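Local coordinates for putative periplasmic protein (Wolinella succinogenes, PDB 3KN3) that is probably the periplasmic substrate-binding component of a transport system, possibly for tungstate, with the two-lobed periplasmic binding protein fold and a site seen to take glutathione, at residues Met9-Ser14 and Trp38-Thr43; Val87-Pro92 and Thr169-Gly174; Met101-Ala106 and Asp196-Asn201; Phe117-Asp122 and Tyr148-Gln153. One frame throughout, in Å; residues are numbered along the deposited sequence.

Contact 1 of 4, residues Met9-Ser14 and Trp38-Thr43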
loop_
_atom_site.group_PDB
_atom_site.type_symbol
_atom_site.label_atom_id
_atom_site.label_comp_id
_atom_site.label_asym_id
_atom_site.label_seq_id
_atom_site.Cartn_x
_atom_site.Cartn_y
_atom_site.Cartn_z
HETATM N N MSE A 9 5.543 -17.600 -6.508
HETATM C CA MSE A 9 4.692 -16.454 -6.263
HETATM C C MSE A 9 4.664 -15.478 -7.427
HETATM O O MSE A 9 5.698 -15.147 -8.002
HETATM C CB MSE A 9 5.177 -15.738 -5.014
HETATM C CG MSE A 9 4.767 -14.280 -4.913
HETATM SE SE MSE A 9 5.287 -13.480 -3.184
HETATM C CE MSE A 9 5.511 -15.152 -2.154
ATOM N N ALA A 10 3.468 -15.020 -7.763
ATOM C CA ALA A 10 3.324 -13.929 -8.702
ATOM C C ALA A 10 3.012 -12.671 -7.909
ATOM O O ALA A 10 2.016 -12.618 -7.187
ATOM C CB ALA A 10 2.222 -14.219 -9.704
ATOM N N THR A 11 3.869 -11.664 -8.028
ATOM C CA THR A 11 3.617 -10.397 -7.375
ATOM C C THR A 11 3.693 -9.216 -8.343
ATOM O O THR A 11 3.810 -9.372 -9.564
ATOM C CB THR A 11 4.569 -10.130 -6.192
ATOM O OG1 THR A 11 4.095 -8.990 -5.471
ATOM C CG2 THR A 11 5.990 -9.834 -6.684
ATOM N N THR A 12 3.637 -8.029 -7.768
ATOM C CA THR A 12 3.512 -6.805 -8.534
ATOM C C THR A 12 4.796 -5.997 -8.490
ATOM O O THR A 12 5.501 -5.957 -7.482
ATOM C CB THR A 12 2.368 -5.969 -7.977
ATOM O OG1 THR A 12 1.401 -5.760 -9.009
ATOM C CG2 THR A 12 2.882 -4.649 -7.441
ATOM N N THR A 13 5.102 -5.345 -9.596
ATOM C CA THR A 13 6.338 -4.586 -9.688
ATOM C C THR A 13 6.466 -3.515 -8.585
ATOM O O THR A 13 7.532 -3.340 -7.992
ATOM C CB THR A 13 6.524 -4.013 -11.114
ATOM O OG1 THR A 13 7.699 -3.204 -11.154
ATOM C CG2 THR A 13 5.311 -3.193 -11.530
ATOM N N SER A 14 5.378 -2.827 -8.270
ATOM C CA SER A 14 5.447 -1.864 -7.182
ATOM C C SER A 14 5.627 -2.540 -5.811
ATOM O O SER A 14 6.327 -2.011 -4.947
ATOM C CB SER A 14 4.251 -0.906 -7.202
ATOM O OG SER A 14 3.025 -1.603 -7.115
ATOM N N TRP A 38 9.664 -15.421 -6.591
ATOM C CA TRP A 38 8.596 -14.587 -7.120
ATOM C C TRP A 38 8.903 -13.934 -8.458
ATOM O O TRP A 38 10.047 -13.695 -8.808
ATOM C CB TRP A 38 8.165 -13.534 -6.100
ATOM C CG TRP A 38 9.224 -12.530 -5.709
ATOM C CD1 TRP A 38 9.464 -11.320 -6.298
ATOM C CD2 TRP A 38 10.167 -12.644 -4.628
ATOM N NE1 TRP A 38 10.498 -10.677 -5.655
ATOM C CE2 TRP A 38 10.946 -11.464 -4.630
ATOM C CE3 TRP A 38 10.437 -13.629 -3.670
ATOM C CZ2 TRP A 38 11.962 -11.244 -3.707
ATOM C CZ3 TRP A 38 11.444 -13.408 -2.752
ATOM C CH2 TRP A 38 12.196 -12.228 -2.775
ATOM N N VAL A 39 7.853 -13.645 -9.204
ATOM C CA VAL A 39 8.009 -12.883 -10.412
ATOM C C VAL A 39 7.145 -11.647 -10.271
ATOM O O VAL A 39 5.989 -11.741 -9.850
ATOM C CB VAL A 39 7.610 -13.687 -11.641
ATOM C CG1 VAL A 39 7.987 -12.925 -12.889
ATOM C CG2 VAL A 39 8.324 -15.023 -11.633
ATOM N N ALA A 40 7.721 -10.493 -10.611
ATOM C CA ALA A 40 7.063 -9.206 -10.411
ATOM C C ALA A 40 6.630 -8.598 -11.744
ATOM O O ALA A 40 7.457 -8.237 -12.571
ATOM C CB ALA A 40 7.984 -8.252 -9.656
ATOM N N VAL A 41 5.324 -8.505 -11.948
ATOM C CA VAL A 41 4.780 -8.008 -13.203
ATOM C C VAL A 41 3.691 -6.995 -12.912
ATOM O O VAL A 41 3.620 -6.455 -11.809
ATOM C CB VAL A 41 4.207 -9.156 -14.089
ATOM C CG1 VAL A 41 5.332 -10.073 -14.604
ATOM C CG2 VAL A 41 3.134 -9.950 -13.350
ATOM N N GLY A 42 2.853 -6.740 -13.907
ATOM C CA GLY A 42 1.699 -5.876 -13.740
ATOM C C GLY A 42 0.675 -6.556 -12.852
ATOM O O GLY A 42 0.724 -7.774 -12.658
ATOM N N THR A 43 -0.244 -5.769 -12.305
ATOM C CA THR A 43 -1.277 -6.297 -11.428
ATOM C C THR A 43 -2.113 -7.327 -12.149
ATOM O O THR A 43 -2.306 -8.435 -11.654
ATOM C CB THR A 43 -2.231 -5.201 -10.947
ATOM O OG1 THR A 43 -1.559 -4.387 -9.993
ATOM C CG2 THR A 43 -3.443 -5.829 -10.284
HETATM O O HOH W 1 -1.304 -4.500 -7.401
#
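Selenomethionine Met9 and Trp38 start the parallel pairing of strands 6-12 and 35-41, continued as far as Thr12 with Val41. Four backbone bonds join the strands: Val39 N gives to Met9 O at 2.9 Å, Thr11 N to Val39 O and Val41 N to Thr11 O, while Thr13 N to Val41 O carries the pairing into helix 13-18.

On one side of the sheet Met9 CG runs alongside Trp38 CB at 3.7 Å. The methyl CG2 of Thr11 lies 3.8 Å from Trp38 CD1 and 3.9 Å from Ala40 CB. With Thr11 OG1 anti to the backbone N (chi1 -170°), the methyl faces the neighbouring strand while the hydroxyl bonds Phe59 O. The small Ala40 fits beside that methyl and Thr13 CA.

Where the pairing ends, Thr12 at the close of its strand and Thr43 at the start of helix 43-51, both seen to contact glutathione, lie side by side. A water 2.6 Å from Thr43 OG1 is only weakly bonded to Thr12 OG1.

The two strands are joined through helix 20-32 in a beta-alpha-beta arrangement; Leu21 of that helix covers Met9, Thr11 and Trp38, helix 43-51 packs on Ala10 and Val41, and strand 57-60 pairs with the other edge of strand 6-12.

Contact 2 of 4, residues Val87-Pro92 and Thr169-Gly174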
loop_
_atom_site.group_PDB
_atom_site.type_symbol
_atom_site.label_atom_id
_atom_site.label_comp_id
_atom_site.label_asym_id
_atom_site.label_seq_id
_atom_site.Cartn_x
_atom_site.Cartn_y
_atom_site.Cartn_z
ATOM N N VAL A 87 0.969 8.560 4.970
ATOM C CA VAL A 87 1.034 9.708 5.854
ATOM C C VAL A 87 0.675 11.004 5.128
ATOM O O VAL A 87 0.733 11.082 3.906
ATOM C CB VAL A 87 2.418 9.827 6.510
ATOM C CG1 VAL A 87 2.678 8.607 7.403
ATOM C CG2 VAL A 87 3.513 9.968 5.449
ATOM N N ILE A 88 0.274 12.011 5.889
ATOM C CA ILE A 88 -0.036 13.311 5.324
ATOM C C ILE A 88 1.165 14.208 5.604
ATOM O O ILE A 88 1.653 14.257 6.730
ATOM C CB ILE A 88 -1.333 13.923 5.930
ATOM C CG1 ILE A 88 -2.584 13.342 5.271
ATOM C CG2 ILE A 88 -1.375 15.410 5.690
ATOM C CD1 ILE A 88 -2.828 11.930 5.560
ATOM N N ILE A 89 1.661 14.888 4.576
ATOM C CA ILE A 89 2.849 15.726 4.722
ATOM C C ILE A 89 2.604 17.151 4.239
ATOM O O ILE A 89 1.670 17.413 3.481
ATOM C CB ILE A 89 4.064 15.140 3.978
ATOM C CG1 ILE A 89 3.868 15.221 2.465
ATOM C CG2 ILE A 89 4.309 13.702 4.413
ATOM C CD1 ILE A 89 5.080 14.747 1.667
ATOM N N GLY A 90 3.445 18.063 4.714
ATOM C CA GLY A 90 3.349 19.475 4.422
ATOM C C GLY A 90 4.479 20.172 5.155
ATOM O O GLY A 90 5.222 19.528 5.890
ATOM N N ASN A 91 4.630 21.477 4.976
ATOM C CA ASN A 91 5.780 22.122 5.585
ATOM C C ASN A 91 5.586 22.199 7.096
ATOM O O ASN A 91 4.489 21.942 7.587
ATOM C CB ASN A 91 6.139 23.463 4.914
ATOM C CG ASN A 91 5.167 24.561 5.236
ATOM O OD1 ASN A 91 4.946 24.877 6.401
ATOM N ND2 ASN A 91 4.591 25.175 4.198
ATOM N N PRO A 92 6.663 22.494 7.840
ATOM C CA PRO A 92 6.599 22.420 9.306
ATOM C C PRO A 92 5.469 23.247 9.925
ATOM O O PRO A 92 4.919 22.832 10.950
ATOM C CB PRO A 92 7.967 22.944 9.737
ATOM C CG PRO A 92 8.873 22.600 8.583
ATOM C CD PRO A 92 8.021 22.801 7.355
ATOM N N THR A 169 -0.048 17.057 1.008
ATOM C CA THR A 169 -0.368 15.883 0.213
ATOM C C THR A 169 -0.313 14.561 0.994
ATOM O O THR A 169 0.179 14.491 2.125
ATOM C CB THR A 169 0.519 15.789 -1.063
ATOM O OG1 THR A 169 -0.060 14.854 -1.981
ATOM C CG2 THR A 169 1.934 15.346 -0.701
ATOM N N LEU A 170 -0.821 13.507 0.363
ATOM C CA LEU A 170 -0.808 12.178 0.943
ATOM C C LEU A 170 0.170 11.263 0.203
ATOM O O LEU A 170 0.077 11.084 -1.014
ATOM C CB LEU A 170 -2.204 11.588 0.890
ATOM C CG LEU A 170 -2.365 10.162 1.399
ATOM C CD1 LEU A 170 -3.754 9.985 2.023
ATOM C CD2 LEU A 170 -2.114 9.151 0.284
ATOM N N THR A 171 1.100 10.671 0.939
ATOM C CA THR A 171 2.085 9.806 0.308
ATOM C C THR A 171 2.363 8.587 1.164
ATOM O O THR A 171 2.180 8.608 2.379
ATOM C CB THR A 171 3.413 10.536 0.061
ATOM O OG1 THR A 171 4.356 9.617 -0.494
ATOM C CG2 THR A 171 3.975 11.081 1.368
ATOM N N ASP A 172 2.798 7.513 0.522
ATOM C CA ASP A 172 3.268 6.362 1.262
ATOM C C ASP A 172 4.554 6.765 1.982
ATOM O O ASP A 172 5.276 7.664 1.545
ATOM C CB ASP A 172 3.531 5.198 0.314
ATOM C CG ASP A 172 4.625 5.505 -0.671
ATOM O OD1 ASP A 172 4.333 6.106 -1.736
ATOM O OD2 ASP A 172 5.783 5.166 -0.360
ATOM N N ARG A 173 4.833 6.097 3.091
ATOM C CA ARG A 173 5.976 6.442 3.922
ATOM C C ARG A 173 7.299 6.207 3.194
ATOM O O ARG A 173 8.243 6.976 3.342
ATOM C CB ARG A 173 5.931 5.638 5.221
ATOM C CG ARG A 173 7.019 6.001 6.190
ATOM C CD ARG A 173 6.896 5.200 7.458
ATOM N NE ARG A 173 5.669 5.497 8.195
ATOM C CZ ARG A 173 5.594 6.408 9.160
ATOM N NH1 ARG A 173 6.675 7.115 9.481
ATOM N NH2 ARG A 173 4.445 6.616 9.805
ATOM N N GLY A 174 7.361 5.139 2.411
ATOM C CA GLY A 174 8.571 4.807 1.678
ATOM C C GLY A 174 9.059 5.931 0.780
ATOM O O GLY A 174 10.241 6.270 0.792
#
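The guanidinium of Arg173 has Val87 CG1 over one face, with the methyl 3.6 Å from NH2 and the two side chains crossing at about a right angle. Salt bridges of NE with Asp85 and NH2 with Glu194 should hold the flat group in place against the valine.

Strands 86-90 and 168-172 run antiparallel. Val87 and Thr171 form one hydrogen-bonded pair, with Val87 N to Thr171 O at 2.9 Å and nearly straight (176°). Ile89 and Thr169 form the next, and Ile88 faces Leu170 between them as a non-hydrogen-bonded pair.

On the side of Ile89, Thr169 and Thr171, the isoleucine meets both threonine methyls: chi1 69° puts CG1 3.7 Å from Thr169 CG2, and the extended chi2 (176°) carries CD1 on to 3.8 Å from Thr171 CG2. Threonine suits both places, offering a methyl to this core and a hydroxyl to backbone oxygens, of Val118 for Thr169 and of Asp172 for Thr171. On the other side Ile88 CD1 meets Leu170 CD1 at 4.1 Å.

Strand 86-90 lies between 168-172 and 190-193 and is antiparallel to both, consistent with the one reversed strand in a lobe sheet of the type II periplasmic binding protein fold.

Contact 3 of 4, residues Met101-Ala106 and Asp196-Asn201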
loop_
_atom_site.group_PDB
_atom_site.type_symbol
_atom_site.label_atom_id
_atom_site.label_comp_id
_atom_site.label_asym_id
_atom_site.label_seq_id
_atom_site.Cartn_x
_atom_site.Cartn_y
_atom_site.Cartn_z
HETATM N N MSE A 101 -5.481 15.342 16.210
HETATM C CA MSE A 101 -6.643 15.118 15.353
HETATM C C MSE A 101 -6.651 13.803 14.583
HETATM O O MSE A 101 -5.610 13.239 14.268
HETATM C CB MSE A 101 -6.827 16.278 14.405
HETATM C CG MSE A 101 -7.213 17.560 15.096
HETATM SE SE MSE A 101 -7.535 18.938 13.730
HETATM C CE MSE A 101 -7.438 20.535 14.856
ATOM N N SER A 102 -7.849 13.299 14.323
ATOM C CA SER A 102 -8.011 12.197 13.386
ATOM C C SER A 102 -7.835 12.738 11.946
ATOM O O SER A 102 -7.831 13.947 11.728
ATOM C CB SER A 102 -9.406 11.607 13.543
ATOM O OG SER A 102 -10.387 12.570 13.181
ATOM N N VAL A 103 -7.722 11.845 10.972
ATOM C CA VAL A 103 -7.655 12.251 9.571
ATOM C C VAL A 103 -8.955 12.901 9.164
ATOM O O VAL A 103 -8.970 13.903 8.451
ATOM C CB VAL A 103 -7.389 11.069 8.620
ATOM C CG1 VAL A 103 -7.342 11.556 7.196
ATOM C CG2 VAL A 103 -6.090 10.431 8.962
ATOM N N ALA A 104 -10.060 12.341 9.628
ATOM C CA ALA A 104 -11.336 12.937 9.290
ATOM C C ALA A 104 -11.405 14.392 9.791
ATOM O O ALA A 104 -11.836 15.277 9.052
ATOM C CB ALA A 104 -12.474 12.100 9.807
ATOM N N GLU A 105 -10.963 14.640 11.025
ATOM C CA GLU A 105 -11.013 15.990 11.597
ATOM C C GLU A 105 -10.097 16.946 10.849
ATOM O O GLU A 105 -10.461 18.095 10.607
ATOM C CB GLU A 105 -10.653 15.996 13.093
ATOM C CG GLU A 105 -11.721 15.364 13.994
ATOM C CD GLU A 105 -11.258 15.154 15.442
ATOM O OE1 GLU A 105 -10.073 14.839 15.684
ATOM O OE2 GLU A 105 -12.094 15.308 16.345
ATOM N N ALA A 106 -8.907 16.462 10.497
ATOM C CA ALA A 106 -7.951 17.255 9.745
ATOM C C ALA A 106 -8.475 17.597 8.344
ATOM O O ALA A 106 -8.397 18.741 7.924
ATOM C CB ALA A 106 -6.637 16.537 9.653
ATOM N N ASP A 196 -3.675 7.107 12.096
ATOM C CA ASP A 196 -5.091 6.826 11.922
ATOM C C ASP A 196 -5.260 5.481 11.166
ATOM O O ASP A 196 -4.525 5.200 10.220
ATOM C CB ASP A 196 -5.727 8.012 11.187
ATOM C CG ASP A 196 -7.228 8.110 11.400
ATOM O OD1 ASP A 196 -7.935 7.095 11.189
ATOM O OD2 ASP A 196 -7.707 9.211 11.762
ATOM N N ASN A 197 -6.199 4.639 11.591
ATOM C CA ASN A 197 -6.412 3.345 10.934
ATOM C C ASN A 197 -6.737 3.440 9.453
ATOM O O ASN A 197 -6.395 2.564 8.674
ATOM C CB ASN A 197 -7.515 2.538 11.627
ATOM C CG ASN A 197 -6.965 1.483 12.575
ATOM O OD1 ASN A 197 -5.763 1.413 12.814
ATOM N ND2 ASN A 197 -7.849 0.663 13.124
ATOM N N THR A 198 -7.418 4.498 9.054
ATOM C CA THR A 198 -7.769 4.641 7.648
ATOM C C THR A 198 -6.542 4.942 6.748
ATOM O O THR A 198 -6.638 4.901 5.520
ATOM C CB THR A 198 -8.897 5.673 7.465
ATOM O OG1 THR A 198 -9.436 5.569 6.146
ATOM C CG2 THR A 198 -8.389 7.082 7.707
ATOM N N LEU A 199 -5.392 5.220 7.362
ATOM C CA LEU A 199 -4.151 5.462 6.621
ATOM C C LEU A 199 -3.270 4.210 6.481
ATOM O O LEU A 199 -2.180 4.257 5.908
ATOM C CB LEU A 199 -3.350 6.587 7.277
ATOM C CG LEU A 199 -4.016 7.968 7.119
ATOM C CD1 LEU A 199 -3.234 9.045 7.847
ATOM C CD2 LEU A 199 -4.199 8.314 5.637
ATOM N N LYS A 200 -3.741 3.090 7.001
ATOM C CA LYS A 200 -2.952 1.875 6.949
ATOM C C LYS A 200 -2.924 1.271 5.547
ATOM O O LYS A 200 -3.892 1.354 4.792
ATOM C CB LYS A 200 -3.412 0.880 8.020
ATOM C CG LYS A 200 -2.468 0.852 9.228
ATOM C CD LYS A 200 -3.134 1.221 10.540
ATOM C CE LYS A 200 -3.668 -0.020 11.256
ATOM N NZ LYS A 200 -3.495 0.016 12.751
ATOM N N ASN A 201 -1.781 0.694 5.205
ATOM C CA ASN A 201 -1.530 0.146 3.875
ATOM C C ASN A 201 -1.443 -1.383 3.901
ATOM O O ASN A 201 -0.676 -1.954 4.677
ATOM C CB ASN A 201 -0.213 0.705 3.335
ATOM C CG ASN A 201 -0.083 0.554 1.818
ATOM O OD1 ASN A 201 -1.061 0.259 1.121
ATOM N ND2 ASN A 201 1.123 0.784 1.299
HETATM O O HOH W 2 -10.750 9.659 10.523
#
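Asp196 OD2 receives the backbone N of Val103 in a short, nearly straight bond (2.7 Å, 174°). The donor comes from the anti side of the oxygen, 32° out of the carboxylate plane. A water gives a weak second bond to the same oxygen and accepts from Ala104 N, so that the carboxylate reaches two amides of the first helical turn, one directly and one through water. With CG anti to the backbone N (chi1 -158°), the aspartate extends toward the helix; its other oxygen, OD1, weakly accepts from Thr198 N at 3.4 Å.

Ser102, the N-cap of helix 103-113, serves the same turn from within. Its OG accepts from Glu105 N at 3.0 Å and its own N gives to Glu105 OE1, a capping box.

Beside the polar bond, Val103 CG2 touches Asp196 CB at 3.3 Å and, in another direction, Leu199 CD1 at 3.4 Å. A beta-branched valine suits this place by sending a methyl to the loop close to its backbone, while Leu193 and Val133 pack around it.

An alanine in place of Asp196 would probably leave Val103 N without its acceptor and weaken the hold of loop 196-201 on the helix.

A carboxylate facing amides at a helix N terminus is likely to be stabilised in its charged form by the helix dipole, and probably helps to fix the loop that runs on to Asn201.

Contact 4 of 4, residues Phe117-Asp122 and Tyr148-Gln153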
loop_
_atom_site.group_PDB
_atom_site.type_symbol
_atom_site.label_atom_id
_atom_site.label_comp_id
_atom_site.label_asym_id
_atom_site.label_seq_id
_atom_site.Cartn_x
_atom_site.Cartn_y
_atom_site.Cartn_z
ATOM N N PHE A 117 -4.435 21.250 -1.144
ATOM C CA PHE A 117 -4.194 19.834 -1.105
ATOM C C PHE A 117 -3.947 19.292 -2.508
ATOM O O PHE A 117 -4.777 19.447 -3.400
ATOM C CB PHE A 117 -5.366 19.095 -0.455
ATOM C CG PHE A 117 -5.102 17.640 -0.274
ATOM C CD1 PHE A 117 -4.622 17.158 0.924
ATOM C CD2 PHE A 117 -5.262 16.756 -1.333
ATOM C CE1 PHE A 117 -4.353 15.811 1.081
ATOM C CE2 PHE A 117 -4.989 15.416 -1.180
ATOM C CZ PHE A 117 -4.529 14.947 0.029
ATOM N N VAL A 118 -2.817 18.622 -2.683
ATOM C CA VAL A 118 -2.436 18.088 -3.981
ATOM C C VAL A 118 -2.686 16.589 -4.120
ATOM O O VAL A 118 -2.104 15.779 -3.414
ATOM C CB VAL A 118 -0.957 18.371 -4.280
ATOM C CG1 VAL A 118 -0.610 17.917 -5.711
ATOM C CG2 VAL A 118 -0.652 19.860 -4.065
ATOM N N SER A 119 -3.538 16.232 -5.065
ATOM C CA SER A 119 -3.842 14.841 -5.338
ATOM C C SER A 119 -2.974 14.324 -6.494
ATOM O O SER A 119 -2.599 15.088 -7.400
ATOM C CB SER A 119 -5.326 14.708 -5.683
ATOM O OG SER A 119 -5.614 13.454 -6.262
ATOM N N ARG A 120 -2.662 13.030 -6.459
ATOM C CA ARG A 120 -1.939 12.386 -7.554
ATOM C C ARG A 120 -2.696 12.593 -8.856
ATOM O O ARG A 120 -2.091 12.817 -9.894
ATOM C CB ARG A 120 -1.757 10.876 -7.301
ATOM C CG ARG A 120 -0.687 10.519 -6.286
ATOM C CD ARG A 120 0.708 10.650 -6.848
ATOM N NE ARG A 120 0.958 9.709 -7.944
ATOM C CZ ARG A 120 1.443 8.478 -7.785
ATOM N NH1 ARG A 120 1.732 8.009 -6.576
ATOM N NH2 ARG A 120 1.643 7.707 -8.841
ATOM N N GLY A 121 -4.020 12.494 -8.799
ATOM C CA GLY A 121 -4.847 12.652 -9.983
ATOM C C GLY A 121 -4.381 11.857 -11.201
ATOM O O GLY A 121 -4.459 12.345 -12.325
ATOM N N ASP A 122 -3.885 10.643 -10.975
ATOM C CA ASP A 122 -3.506 9.726 -12.048
ATOM C C ASP A 122 -4.147 8.368 -11.782
ATOM O O ASP A 122 -4.967 8.234 -10.876
ATOM C CB ASP A 122 -1.979 9.570 -12.139
ATOM C CG ASP A 122 -1.363 9.048 -10.845
ATOM O OD1 ASP A 122 -0.136 8.809 -10.811
ATOM O OD2 ASP A 122 -2.106 8.884 -9.851
ATOM N N TYR A 148 -8.385 22.068 -4.025
ATOM C CA TYR A 148 -8.088 20.670 -4.317
ATOM C C TYR A 148 -7.524 20.513 -5.739
ATOM O O TYR A 148 -8.251 20.559 -6.720
ATOM C CB TYR A 148 -9.351 19.818 -4.105
ATOM C CG TYR A 148 -9.139 18.338 -4.286
ATOM C CD1 TYR A 148 -9.503 17.692 -5.467
ATOM C CD2 TYR A 148 -8.578 17.581 -3.274
ATOM C CE1 TYR A 148 -9.297 16.320 -5.628
ATOM C CE2 TYR A 148 -8.374 16.231 -3.418
ATOM C CZ TYR A 148 -8.730 15.595 -4.589
ATOM O OH TYR A 148 -8.506 14.234 -4.689
ATOM N N ILE A 149 -6.214 20.327 -5.826
ATOM C CA ILE A 149 -5.502 20.264 -7.090
ATOM C C ILE A 149 -5.109 18.810 -7.453
ATOM O O ILE A 149 -4.596 18.062 -6.615
ATOM C CB ILE A 149 -4.257 21.204 -7.069
ATOM C CG1 ILE A 149 -4.673 22.640 -7.369
ATOM C CG2 ILE A 149 -3.213 20.799 -8.115
ATOM C CD1 ILE A 149 -5.618 23.229 -6.352
ATOM N N GLU A 150 -5.376 18.424 -8.701
ATOM C CA GLU A 150 -4.962 17.128 -9.243
ATOM C C GLU A 150 -3.743 17.308 -10.154
ATOM O O GLU A 150 -3.836 17.905 -11.220
ATOM C CB GLU A 150 -6.116 16.469 -10.005
ATOM C CG GLU A 150 -7.502 16.900 -9.512
ATOM C CD GLU A 150 -8.538 15.784 -9.563
ATOM O OE1 GLU A 150 -9.697 16.055 -9.948
ATOM O OE2 GLU A 150 -8.194 14.635 -9.216
ATOM N N ALA A 151 -2.601 16.799 -9.713
ATOM C CA ALA A 151 -1.336 16.931 -10.434
ATOM C C ALA A 151 -1.224 16.050 -11.686
ATOM O O ALA A 151 -0.675 16.471 -12.704
ATOM C CB ALA A 151 -0.177 16.632 -9.501
ATOM N N GLY A 152 -1.731 14.824 -11.604
ATOM C CA GLY A 152 -1.524 13.847 -12.659
ATOM C C GLY A 152 -0.034 13.586 -12.811
ATOM O O GLY A 152 0.543 13.798 -13.879
ATOM N N GLN A 153 0.594 13.141 -11.727
ATOM C CA GLN A 153 2.035 12.953 -11.711
ATOM C C GLN A 153 2.391 11.807 -10.794
ATOM O O GLN A 153 1.577 11.387 -9.957
ATOM C CB GLN A 153 2.741 14.210 -11.193
ATOM C CG GLN A 153 2.559 15.468 -12.017
ATOM C CD GLN A 153 3.659 15.650 -13.035
ATOM O OE1 GLN A 153 4.019 14.714 -13.740
ATOM N NE2 GLN A 153 4.201 16.860 -13.117
#
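Parallel strands 117-119 and 148-150, the two strands of a beta-alpha-beta crossover through helix 125-138, pair here at an edge of the five-stranded sheet, with strand 148-150 outermost. Phe117 O accepts from Ile149 N, Ser119 N gives to Ile149 O, and Ser119 O accepts from Ala151 N at 2.9 Å.

On the face toward helix 125-138, Phe117 CD2 is 3.8 Å from Tyr148 CE2. The same first torsion in both (-174° and -176°) sends the rings out in one direction, which lets them lie side by side, and each meets Trp134 edge-to-face. Farther along, Tyr148 OH lies 3.4 Å from Ser119 CB, and both hydroxyls bond the carboxylate of Glu130. On the other face Ala151 CB meets Val118 CG1 at 4.0 Å.

Beyond the strands, Arg120 O accepts from Gln153 N at 3.3 Å, and from Gly152 N only weakly. Ser119 OG takes Gly121 N in an ST turn; at Gly121 the positive phi and the nearness of Glu150 CB both favour a residue without a side chain. Arg120 folds back through its bent chain: NE gives to Gln153 O at 2.7 Å in a bent bond (130° at H), the oxygen tilted from the guanidinium plane, while NH2 forms a salt bridge of 2.9 Å with Asp122 OD1, on its syn lone pair.

A methionine in place of Arg120 would probably leave Asp122 without its charge partner and Gln153 O without this donor.

NH1 still turns toward a glycerol, weakly bonded; Arg120 is seen to bind glutathione, and its positive charge is consistent with a pocket for anionic groups.

How the contacts relate
From the N terminus, contact 1 closes first, a short and mainly helical loop in one lobe. After further strands of that first sheet the chain passes into the second lobe, where the other three contacts interlock. Strand 86-90 opens contact 2 and helix 103-113 opens contact 3; contact 4 closes inside both loops; contact 2 closes at 169-174 and contact 3 at 196-201, so these two cross. Past 196-201 the chain returns to the first sheet. Contacts 2 and 4 share a sheet, in which strands 168-172 and 117-119 are neighbours, and Leu199 of contact 3 packs on Ile88 and Leu170 of contact 2. Contact 1 lies apart, yet glutathione-site residues come from contacts 1, 3 and 4.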